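Local atomic coordinates of Cif-like 1 (Burkholderia cenocepacia, PDB entry 7JQY), a protein that probably hydrolyses epoxides as a Cif-like enzyme of the alpha/beta hydrolase fold and assembles into an octamer. Residues V36-V41 against G87-P92; P58-T63 against A209-A214; R122-M127 against E226-F231. The protein carries 1 engineered substitution. All coordinates share one frame; numbering follows the deposited sequence.

Contact 1 of 3, residues V36-V41 against G87-P92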
loop_
_atom_site.group_PDB
_atom_site.type_symbol
_atom_site.label_atom_id
_atom_site.label_comp_id
_atom_site.label_asym_id
_atom_site.label_seq_id
_atom_site.Cartn_x
_atom_site.Cartn_y
_atom_site.Cartn_z
ATOM N N VAL B 36 -29.441 19.941 3.201
ATOM C CA VAL B 36 -27.979 20.059 3.168
ATOM C C VAL B 36 -27.532 21.003 4.286
ATOM O O VAL B 36 -28.154 22.051 4.505
ATOM C CB VAL B 36 -27.511 20.614 1.808
ATOM C CG1 VAL B 36 -26.020 20.947 1.818
ATOM C CG2 VAL B 36 -27.863 19.638 0.694
ATOM N N ARG B 37 -26.455 20.653 5.001
ATOM C CA ARG B 37 -25.855 21.547 5.997
ATOM C C ARG B 37 -24.606 22.227 5.438
ATOM O O ARG B 37 -23.727 21.557 4.884
ATOM C CB ARG B 37 -25.502 20.786 7.282
ATOM C CG ARG B 37 -24.885 21.652 8.402
ATOM C CD ARG B 37 -24.696 20.840 9.699
ATOM N NE ARG B 37 -23.546 19.951 9.577
ATOM C CZ ARG B 37 -23.052 19.185 10.547
ATOM N NH1 ARG B 37 -23.603 19.173 11.755
ATOM N NH2 ARG B 37 -21.992 18.422 10.297
ATOM N N LEU B 38 -24.539 23.553 5.578
ATOM C CA LEU B 38 -23.398 24.336 5.131
ATOM C C LEU B 38 -22.611 24.851 6.329
ATOM O O LEU B 38 -23.193 25.281 7.331
ATOM C CB LEU B 38 -23.821 25.528 4.259
ATOM C CG LEU B 38 -24.376 25.236 2.865
ATOM C CD1 LEU B 38 -24.308 26.495 2.008
ATOM C CD2 LEU B 38 -23.655 24.077 2.192
ATOM N N HIS B 39 -21.286 24.814 6.201
ATOM C CA HIS B 39 -20.351 25.332 7.188
ATOM C C HIS B 39 -19.851 26.705 6.755
ATOM O O HIS B 39 -19.626 26.951 5.567
ATOM C CB HIS B 39 -19.181 24.358 7.355
ATOM C CG HIS B 39 -18.052 24.887 8.179
ATOM N ND1 HIS B 39 -16.901 25.399 7.618
ATOM C CD2 HIS B 39 -17.879 24.952 9.521
ATOM C CE1 HIS B 39 -16.076 25.775 8.578
ATOM N NE2 HIS B 39 -16.645 25.513 9.743
ATOM N N TYR B 40 -19.687 27.605 7.718
ATOM C CA TYR B 40 -19.196 28.934 7.398
ATOM C C TYR B 40 -18.478 29.491 8.608
ATOM O O TYR B 40 -18.683 29.050 9.744
ATOM C CB TYR B 40 -20.315 29.896 6.956
ATOM C CG TYR B 40 -21.360 30.187 8.020
ATOM C CD1 TYR B 40 -22.342 29.251 8.331
ATOM C CD2 TYR B 40 -21.359 31.395 8.714
ATOM C CE1 TYR B 40 -23.301 29.508 9.307
ATOM C CE2 TYR B 40 -22.313 31.661 9.685
ATOM C CZ TYR B 40 -23.276 30.714 9.978
ATOM O OH TYR B 40 -24.221 30.973 10.945
ATOM N N VAL B 41 -17.627 30.470 8.345
ATOM C CA VAL B 41 -16.867 31.159 9.376
ATOM C C VAL B 41 -17.311 32.612 9.365
ATOM O O VAL B 41 -17.415 33.222 8.293
ATOM C CB VAL B 41 -15.352 31.017 9.135
ATOM C CG1 VAL B 41 -14.555 31.831 10.128
ATOM C CG2 VAL B 41 -14.965 29.557 9.235
ATOM N N GLY B 87 -15.119 21.714 1.956
ATOM C CA GLY B 87 -14.724 21.974 3.328
ATOM C C GLY B 87 -15.500 21.084 4.281
ATOM O O GLY B 87 -15.634 19.874 4.070
ATOM N N GLU B 88 -16.040 21.700 5.328
ATOM C CA GLU B 88 -16.803 21.022 6.357
ATOM C C GLU B 88 -18.293 20.952 6.039
ATOM O O GLU B 88 -19.081 20.536 6.890
ATOM C CB GLU B 88 -16.577 21.722 7.699
ATOM C CG GLU B 88 -15.120 21.732 8.121
ATOM C CD GLU B 88 -14.581 20.323 8.326
ATOM O OE1 GLU B 88 -15.197 19.543 9.085
ATOM O OE2 GLU B 88 -13.543 19.990 7.719
ATOM N N SER B 89 -18.696 21.357 4.841
ATOM C CA SER B 89 -20.099 21.291 4.477
ATOM C C SER B 89 -20.485 19.875 4.047
ATOM O O SER B 89 -19.632 19.013 3.804
ATOM C CB SER B 89 -20.383 22.285 3.356
ATOM O OG SER B 89 -20.396 23.603 3.879
ATOM N N ASP B 90 -21.796 19.628 4.001
ATOM C CA ASP B 90 -22.295 18.338 3.547
ATOM C C ASP B 90 -21.940 18.112 2.078
ATOM O O ASP B 90 -21.682 19.055 1.321
ATOM C CB ASP B 90 -23.806 18.244 3.746
ATOM C CG ASP B 90 -24.181 17.984 5.199
ATOM O OD1 ASP B 90 -23.249 17.827 6.027
ATOM O OD2 ASP B 90 -25.389 17.963 5.507
ATOM N N LYS B 91 -21.934 16.835 1.675
ATOM C CA LYS B 91 -21.619 16.423 0.308
ATOM C C LYS B 91 -22.793 15.632 -0.254
ATOM O O LYS B 91 -22.722 14.399 -0.377
ATOM C CB LYS B 91 -20.338 15.591 0.246
ATOM C CG LYS B 91 -19.054 16.394 0.396
ATOM C CD LYS B 91 -18.554 16.347 1.825
ATOM C CE LYS B 91 -17.294 17.185 2.011
ATOM N NZ LYS B 91 -17.120 17.529 3.460
ATOM N N PRO B 92 -23.885 16.307 -0.627
ATOM C CA PRO B 92 -25.044 15.581 -1.167
ATOM C C PRO B 92 -24.788 15.005 -2.555
ATOM O O PRO B 92 -23.718 15.215 -3.138
ATOM C CB PRO B 92 -26.147 16.650 -1.194
ATOM C CG PRO B 92 -25.424 17.940 -1.256
ATOM C CD PRO B 92 -24.142 17.751 -0.494
HETATM O O HOH W 1 -21.767 19.350 7.242
#
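R37 and L38 on strand 37-43 lie beside D90 and S89 of the loop after strand 77-82, and the two segments run nearly opposite ways, 166° apart. D90 bonds both polar backbone atoms of R37. D90 N donates to R37 O at 2.9 Å, and R37 N donates to D90 OD2 at 2.9 Å. The second bond meets the carboxylate from above its plane. D90 holds CG beside its own backbone N (chi1 -77°), which folds the carboxylate back against R37. The guanidinium does not close a salt bridge here: R37 NE stays 4.1 Å from D90 OD1. Instead R37 NE donates to a water at 3.0 Å, and that water donates to E88 O. The far end of R37 binds backbone carbonyls of K196 and T199 of the second subunit. S89 OG takes a nearly straight bond from H39 N (2.8 Å, 174°) and also bonds D82 O. E88 CB sits over one face of the H39 ring, offset toward the rim and 3.5 Å from H39 CG. Both ring nitrogens have partners, D82 and R28, which fix the ring's rotation. At the other end V36 CG2 packs on P92 CG at 3.6 Å. The arrangement ties the second strand of the alpha/beta hydrolase sheet to the loop leaving strand 77-82, at a subunit interface.

Contact 2 of 3, residues P58-T63 against A209-A214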
loop_
_atom_site.group_PDB
_atom_site.type_symbol
_atom_site.label_atom_id
_atom_site.label_comp_id
_atom_site.label_asym_id
_atom_site.label_seq_id
_atom_site.Cartn_x
_atom_site.Cartn_y
_atom_site.Cartn_z
ATOM N N PRO B 58 -9.248 24.366 -5.814
ATOM C CA PRO B 58 -9.530 23.461 -4.696
ATOM C C PRO B 58 -9.380 24.182 -3.367
ATOM O O PRO B 58 -8.329 24.083 -2.740
ATOM C CB PRO B 58 -8.452 22.392 -4.843
ATOM C CG PRO B 58 -7.251 23.158 -5.466
ATOM C CD PRO B 58 -7.798 24.468 -6.049
ATOM N N GLN B 59 -10.407 24.901 -2.934
ATOM C CA GLN B 59 -10.280 25.798 -1.800
ATOM C C GLN B 59 -11.399 25.547 -0.796
ATOM O O GLN B 59 -12.300 24.736 -1.012
ATOM C CB GLN B 59 -10.287 27.260 -2.263
ATOM C CG GLN B 59 -9.311 27.517 -3.429
ATOM C CD GLN B 59 -9.225 28.975 -3.790
ATOM O OE1 GLN B 59 -10.240 29.621 -4.085
ATOM N NE2 GLN B 59 -8.017 29.515 -3.747
ATOM N N THR B 60 -11.289 26.236 0.335
ATOM C CA THR B 60 -12.315 26.330 1.357
ATOM C C THR B 60 -12.384 27.790 1.768
ATOM O O THR B 60 -11.684 28.638 1.200
ATOM C CB THR B 60 -11.993 25.453 2.575
ATOM O OG1 THR B 60 -10.788 25.937 3.170
ATOM C CG2 THR B 60 -11.848 23.984 2.197
ATOM N N TRP B 61 -13.182 28.073 2.803
ATOM C CA TRP B 61 -13.214 29.413 3.385
ATOM C C TRP B 61 -11.819 29.906 3.745
ATOM O O TRP B 61 -11.566 31.118 3.757
ATOM C CB TRP B 61 -14.103 29.421 4.635
ATOM C CG TRP B 61 -13.440 28.771 5.815
ATOM C CD1 TRP B 61 -13.564 27.468 6.210
ATOM C CD2 TRP B 61 -12.523 29.384 6.738
ATOM N NE1 TRP B 61 -12.782 27.233 7.315
ATOM C CE2 TRP B 61 -12.139 28.393 7.664
ATOM C CE3 TRP B 61 -11.995 30.674 6.871
ATOM C CZ2 TRP B 61 -11.252 28.651 8.707
ATOM C CZ3 TRP B 61 -11.115 30.929 7.916
ATOM C CH2 TRP B 61 -10.750 29.920 8.814
ATOM N N TYR B 62 -10.903 28.980 4.053
ATOM C CA TYR B 62 -9.581 29.335 4.560
ATOM C C TYR B 62 -8.816 30.249 3.607
ATOM O O TYR B 62 -7.845 30.891 4.025
ATOM C CB TYR B 62 -8.797 28.045 4.835
ATOM C CG TYR B 62 -7.390 28.213 5.396
ATOM C CD1 TYR B 62 -7.178 28.453 6.750
ATOM C CD2 TYR B 62 -6.272 28.098 4.570
ATOM C CE1 TYR B 62 -5.886 28.583 7.266
ATOM C CE2 TYR B 62 -4.988 28.221 5.075
ATOM C CZ TYR B 62 -4.797 28.469 6.423
ATOM O OH TYR B 62 -3.518 28.597 6.923
ATOM N N THR B 63 -9.223 30.325 2.337
ATOM C CA THR B 63 -8.506 31.181 1.402
ATOM C C THR B 63 -8.694 32.665 1.702
ATOM O O THR B 63 -7.860 33.473 1.286
ATOM C CB THR B 63 -8.916 30.856 -0.042
ATOM O OG1 THR B 63 -7.945 31.402 -0.936
ATOM C CG2 THR B 63 -10.280 31.426 -0.389
ATOM N N ALA B 209 -1.629 22.727 1.989
ATOM C CA ALA B 209 -2.018 21.425 2.532
ATOM C C ALA B 209 -3.339 21.494 3.296
ATOM O O ALA B 209 -4.048 20.489 3.401
ATOM C CB ALA B 209 -0.911 20.878 3.436
ATOM N N VAL B 210 -3.690 22.665 3.825
ATOM C CA VAL B 210 -4.994 22.820 4.457
ATOM C C VAL B 210 -6.102 22.558 3.445
ATOM O O VAL B 210 -7.076 21.845 3.737
ATOM C CB VAL B 210 -5.112 24.226 5.066
ATOM C CG1 VAL B 210 -6.524 24.468 5.581
ATOM C CG2 VAL B 210 -4.072 24.410 6.159
ATOM N N TYR B 211 -5.965 23.111 2.233
ATOM C CA TYR B 211 -6.916 22.807 1.166
ATOM C C TYR B 211 -6.859 21.331 0.791
ATOM O O TYR B 211 -7.892 20.656 0.710
ATOM C CB TYR B 211 -6.625 23.655 -0.074
ATOM C CG TYR B 211 -6.491 25.142 0.127
ATOM C CD1 TYR B 211 -7.431 25.864 0.865
ATOM C CD2 TYR B 211 -5.446 25.837 -0.474
ATOM C CE1 TYR B 211 -7.308 27.234 1.028
ATOM C CE2 TYR B 211 -5.314 27.202 -0.324
ATOM C CZ TYR B 211 -6.248 27.903 0.417
ATOM O OH TYR B 211 -6.106 29.263 0.563
ATOM N N ALA B 212 -5.654 20.816 0.533
ATOM C CA ALA B 212 -5.526 19.439 0.067
ATOM C C ALA B 212 -6.123 18.456 1.072
ATOM O O ALA B 212 -6.769 17.476 0.677
ATOM C CB ALA B 212 -4.057 19.116 -0.220
ATOM N N ASP B 213 -5.916 18.691 2.376
ATOM C CA ASP B 213 -6.485 17.791 3.384
ATOM C C ASP B 213 -8.011 17.854 3.414
ATOM O O ASP B 213 -8.669 16.850 3.708
ATOM C CB ASP B 213 -5.887 18.087 4.765
ATOM C CG ASP B 213 -4.385 17.774 4.830
ATOM O OD1 ASP B 213 -3.814 17.269 3.821
ATOM O OD2 ASP B 213 -3.768 18.049 5.879
ATOM N N ALA B 214 -8.601 19.011 3.128
ATOM C CA ALA B 214 -10.055 19.063 3.048
ATOM C C ALA B 214 -10.580 18.183 1.914
ATOM O O ALA B 214 -11.583 17.478 2.079
ATOM C CB ALA B 214 -10.518 20.505 2.875
#
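Y211 of helix 205-215, in the cap of this alpha/beta hydrolase, packs on the loop that follows strand 50-54. That loop carries the HGxP motif of epoxide hydrolases, H55 to P58, with a cis peptide bond before P58. P58 O comes within 3.2 Å of Y211 CB. The Y211 ring then runs along the loop past Q59 and T60. Y62 turns its ring edge toward the Y211 face in an offset edge-to-face pair, centroids 5.9 Å apart and planes at 73°. Its CG lies anti to the backbone N (chi1 -179°), which carries the ring out to the helix. There V210 CG1 makes a CH-pi contact over one Y62 face, 3.9 Å from the centroid. The Y62 hydroxyl bonds D207. T60 points CG2 at A214 CB, 3.8 Å away. T60 OG1 accepts from Y62 N at 3.2 Å, an ST turn that shapes the loop. Y211 is buried, and its OH bonds D288 and R65. T63 OG1 makes at most a weak, unsettled bond to it, while T63 CA lies 3.2 Å from Y211 OH.

Contact 3 of 3, residues R122-M127 against E226-F231. Engineered in segment 122-127: S123 (natural residue Asp).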
loop_
_atom_site.group_PDB
_atom_site.type_symbol
_atom_site.label_atom_id
_atom_site.label_comp_id
_atom_site.label_asym_id
_atom_site.label_seq_id
_atom_site.Cartn_x
_atom_site.Cartn_y
_atom_site.Cartn_z
ATOM N N ARG B 122 -14.474 33.907 -6.227
ATOM C CA ARG B 122 -13.381 33.537 -7.121
ATOM C C ARG B 122 -13.565 32.089 -7.554
ATOM O O ARG B 122 -14.225 31.296 -6.874
ATOM C CB ARG B 122 -11.996 33.739 -6.470
ATOM C CG ARG B 122 -11.569 32.660 -5.474
ATOM C CD ARG B 122 -10.078 32.767 -5.147
ATOM N NE ARG B 122 -9.255 32.629 -6.343
ATOM C CZ ARG B 122 -9.014 31.474 -6.955
ATOM N NH1 ARG B 122 -9.532 30.342 -6.481
ATOM N NH2 ARG B 122 -8.266 31.448 -8.048
ATOM N N SER B 123 -12.965 31.743 -8.697
ATOM C CA SER B 123 -13.053 30.384 -9.264
ATOM C C SER B 123 -14.518 29.949 -9.300
ATOM O O SER B 123 -15.370 30.736 -9.742
ATOM C CB SER B 123 -12.131 29.474 -8.448
ATOM O OG SER B 123 -12.381 28.100 -8.717
ATOM N N ILE B 124 -14.855 28.748 -8.807
ATOM C CA ILE B 124 -16.234 28.271 -8.796
ATOM C C ILE B 124 -17.121 29.246 -8.041
ATOM O O ILE B 124 -18.290 29.449 -8.396
ATOM C CB ILE B 124 -16.282 26.858 -8.182
ATOM C CG1 ILE B 124 -15.378 25.903 -8.968
ATOM C CG2 ILE B 124 -17.699 26.328 -8.118
ATOM C CD1 ILE B 124 -15.899 25.572 -10.339
ATOM N N GLY B 125 -16.575 29.892 -7.011
ATOM C CA GLY B 125 -17.367 30.814 -6.222
ATOM C C GLY B 125 -17.815 32.040 -6.985
ATOM O O GLY B 125 -18.852 32.622 -6.668
ATOM N N VAL B 126 -17.036 32.477 -7.977
ATOM C CA VAL B 126 -17.490 33.622 -8.747
ATOM C C VAL B 126 -18.620 33.234 -9.694
ATOM O O VAL B 126 -19.460 34.079 -10.028
ATOM C CB VAL B 126 -16.301 34.281 -9.475
ATOM C CG1 VAL B 126 -15.997 33.600 -10.814
ATOM C CG2 VAL B 126 -16.572 35.761 -9.648
ATOM N N MET B 127 -18.718 31.956 -10.072
ATOM C CA MET B 127 -19.871 31.513 -10.847
ATOM C C MET B 127 -21.125 31.486 -9.983
ATOM O O MET B 127 -22.197 31.934 -10.412
ATOM C CB MET B 127 -19.607 30.131 -11.447
ATOM C CG MET B 127 -18.229 29.970 -12.083
ATOM S SD MET B 127 -17.897 28.312 -12.733
ATOM C CE MET B 127 -16.217 28.538 -13.303
ATOM N N GLU B 226 -17.994 17.137 -9.284
ATOM C CA GLU B 226 -19.346 17.355 -9.787
ATOM C C GLU B 226 -19.611 18.818 -10.125
ATOM O O GLU B 226 -20.516 19.108 -10.919
ATOM C CB GLU B 226 -20.374 16.870 -8.759
ATOM C CG GLU B 226 -20.382 15.360 -8.531
ATOM C CD GLU B 226 -20.868 14.572 -9.737
ATOM O OE1 GLU B 226 -21.708 15.101 -10.498
ATOM O OE2 GLU B 226 -20.412 13.424 -9.929
ATOM N N LEU B 227 -18.858 19.749 -9.535
ATOM C CA LEU B 227 -18.942 21.132 -9.985
ATOM C C LEU B 227 -18.537 21.242 -11.449
ATOM O O LEU B 227 -19.188 21.947 -12.230
ATOM C CB LEU B 227 -18.037 22.026 -9.136
ATOM C CG LEU B 227 -18.214 21.966 -7.621
ATOM C CD1 LEU B 227 -17.012 22.579 -6.886
ATOM C CD2 LEU B 227 -19.477 22.700 -7.294
ATOM N N TYR B 228 -17.480 20.520 -11.836
ATOM C CA TYR B 228 -16.987 20.502 -13.210
ATOM C C TYR B 228 -17.873 19.661 -14.120
ATOM O O TYR B 228 -17.997 19.957 -15.314
ATOM C CB TYR B 228 -15.549 19.975 -13.235
ATOM C CG TYR B 228 -14.551 20.891 -12.545
ATOM C CD1 TYR B 228 -13.728 21.727 -13.283
ATOM C CD2 TYR B 228 -14.435 20.917 -11.156
ATOM C CE1 TYR B 228 -12.823 22.571 -12.670
ATOM C CE2 TYR B 228 -13.527 21.754 -10.530
ATOM C CZ TYR B 228 -12.722 22.581 -11.297
ATOM O OH TYR B 228 -11.820 23.423 -10.695
ATOM N N ARG B 229 -18.477 18.597 -13.586
ATOM C CA ARG B 229 -19.366 17.781 -14.401
ATOM C C ARG B 229 -20.658 18.515 -14.715
ATOM O O ARG B 229 -21.361 18.137 -15.657
ATOM C CB ARG B 229 -19.636 16.455 -13.708
ATOM C CG ARG B 229 -18.434 15.542 -13.726
ATOM C CD ARG B 229 -18.391 14.641 -12.500
ATOM N NE ARG B 229 -17.047 14.103 -12.320
ATOM C CZ ARG B 229 -16.686 13.291 -11.333
ATOM N NH1 ARG B 229 -17.580 12.910 -10.410
ATOM N NH2 ARG B 229 -15.427 12.864 -11.262
ATOM N N ALA B 230 -20.958 19.576 -13.972
ATOM C CA ALA B 230 -22.117 20.424 -14.221
ATOM C C ALA B 230 -21.831 21.579 -15.185
ATOM O O ALA B 230 -22.739 22.374 -15.446
ATOM C CB ALA B 230 -22.640 21.001 -12.904
ATOM N N PHE B 231 -20.597 21.729 -15.682
ATOM C CA PHE B 231 -20.284 22.854 -16.573
ATOM C C PHE B 231 -21.216 22.968 -17.779
ATOM O O PHE B 231 -21.677 24.087 -18.060
ATOM C CB PHE B 231 -18.820 22.786 -17.036
ATOM C CG PHE B 231 -17.836 23.348 -16.045
ATOM C CD1 PHE B 231 -18.270 24.018 -14.908
ATOM C CD2 PHE B 231 -16.477 23.161 -16.227
ATOM C CE1 PHE B 231 -17.355 24.520 -13.987
ATOM C CE2 PHE B 231 -15.559 23.660 -15.317
ATOM C CZ PHE B 231 -15.994 24.338 -14.193
#
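I124 is the bump of this contact. It projects from the first turn of helix 124-135 into a hollow formed by L227, Y228 and F231. The two backbones stay apart, with 7.7 Å between I124 CA and L227 CA, so side chains do all the touching. The two branches of I124 part ways. CG2 goes to L227 and meets both of its methyls, with L227 CD1 at 4.0 Å and L227 CD2 at about the same distance. CD1 leaves at about a right angle to it and reaches the edge of the F231 ring, near its plane, 4.0 Å from F231 CZ. The chain is bent at its second torsion (chi2 -70°), which turns CD1 toward the two aromatic rings. Y228 closes that side more loosely, its CZ 4.5 Å from I124 CD1. The bump follows what is probably the nucleophile elbow of the alpha/beta hydrolase fold, the tight turn between strand 117-122 and helix 124-135. S123 stands at its apex with a positive phi of 50°, as expected for an elbow. It is an engineered residue, Asp in the natural protein, and its OG bonds W57 N. G125 follows I124 in the first turn of the helix. One turn further on, M127 brings SD beside the F231 ring, 4.0 Å from F231 CE1. This Met-aromatic contact is oblique, with the sulfur 60° off the ring normal. The F231 ring edge meets I124. One of its faces lies on its own chain, with Y228 CA 3.8 Å above the ring plane, over its centre. F170 meets the same ring. Y83 touches both I124 and L227, while K98 of helix 98-111 packs against I124 and M127.

How the contacts relate
From the N terminus, strand 37-43 comes first. Contact 1 joins this strand, next to the outermost one, to the loop after strand 77-82, closing a loop of 45 residues. Segment 58-63 lies within that loop but pairs much later, with helix 205-215, so contacts 1 and 2 cross. They also touch: V41 and H39 pack on W61, and G87 on T60. Contact 3 opens at 122-127, after contact 1 has closed and before contact 2 closes. It ends where helix 220-229 gives way to helix 231-241, so contacts 2 and 3 cross. A probable hydrogen bond from R122 to Q59 joins them. Contact 2 joins a cap helix to the loop after strand 50-54, and contact 3 joins the next cap helix to the start of core helix 124-135.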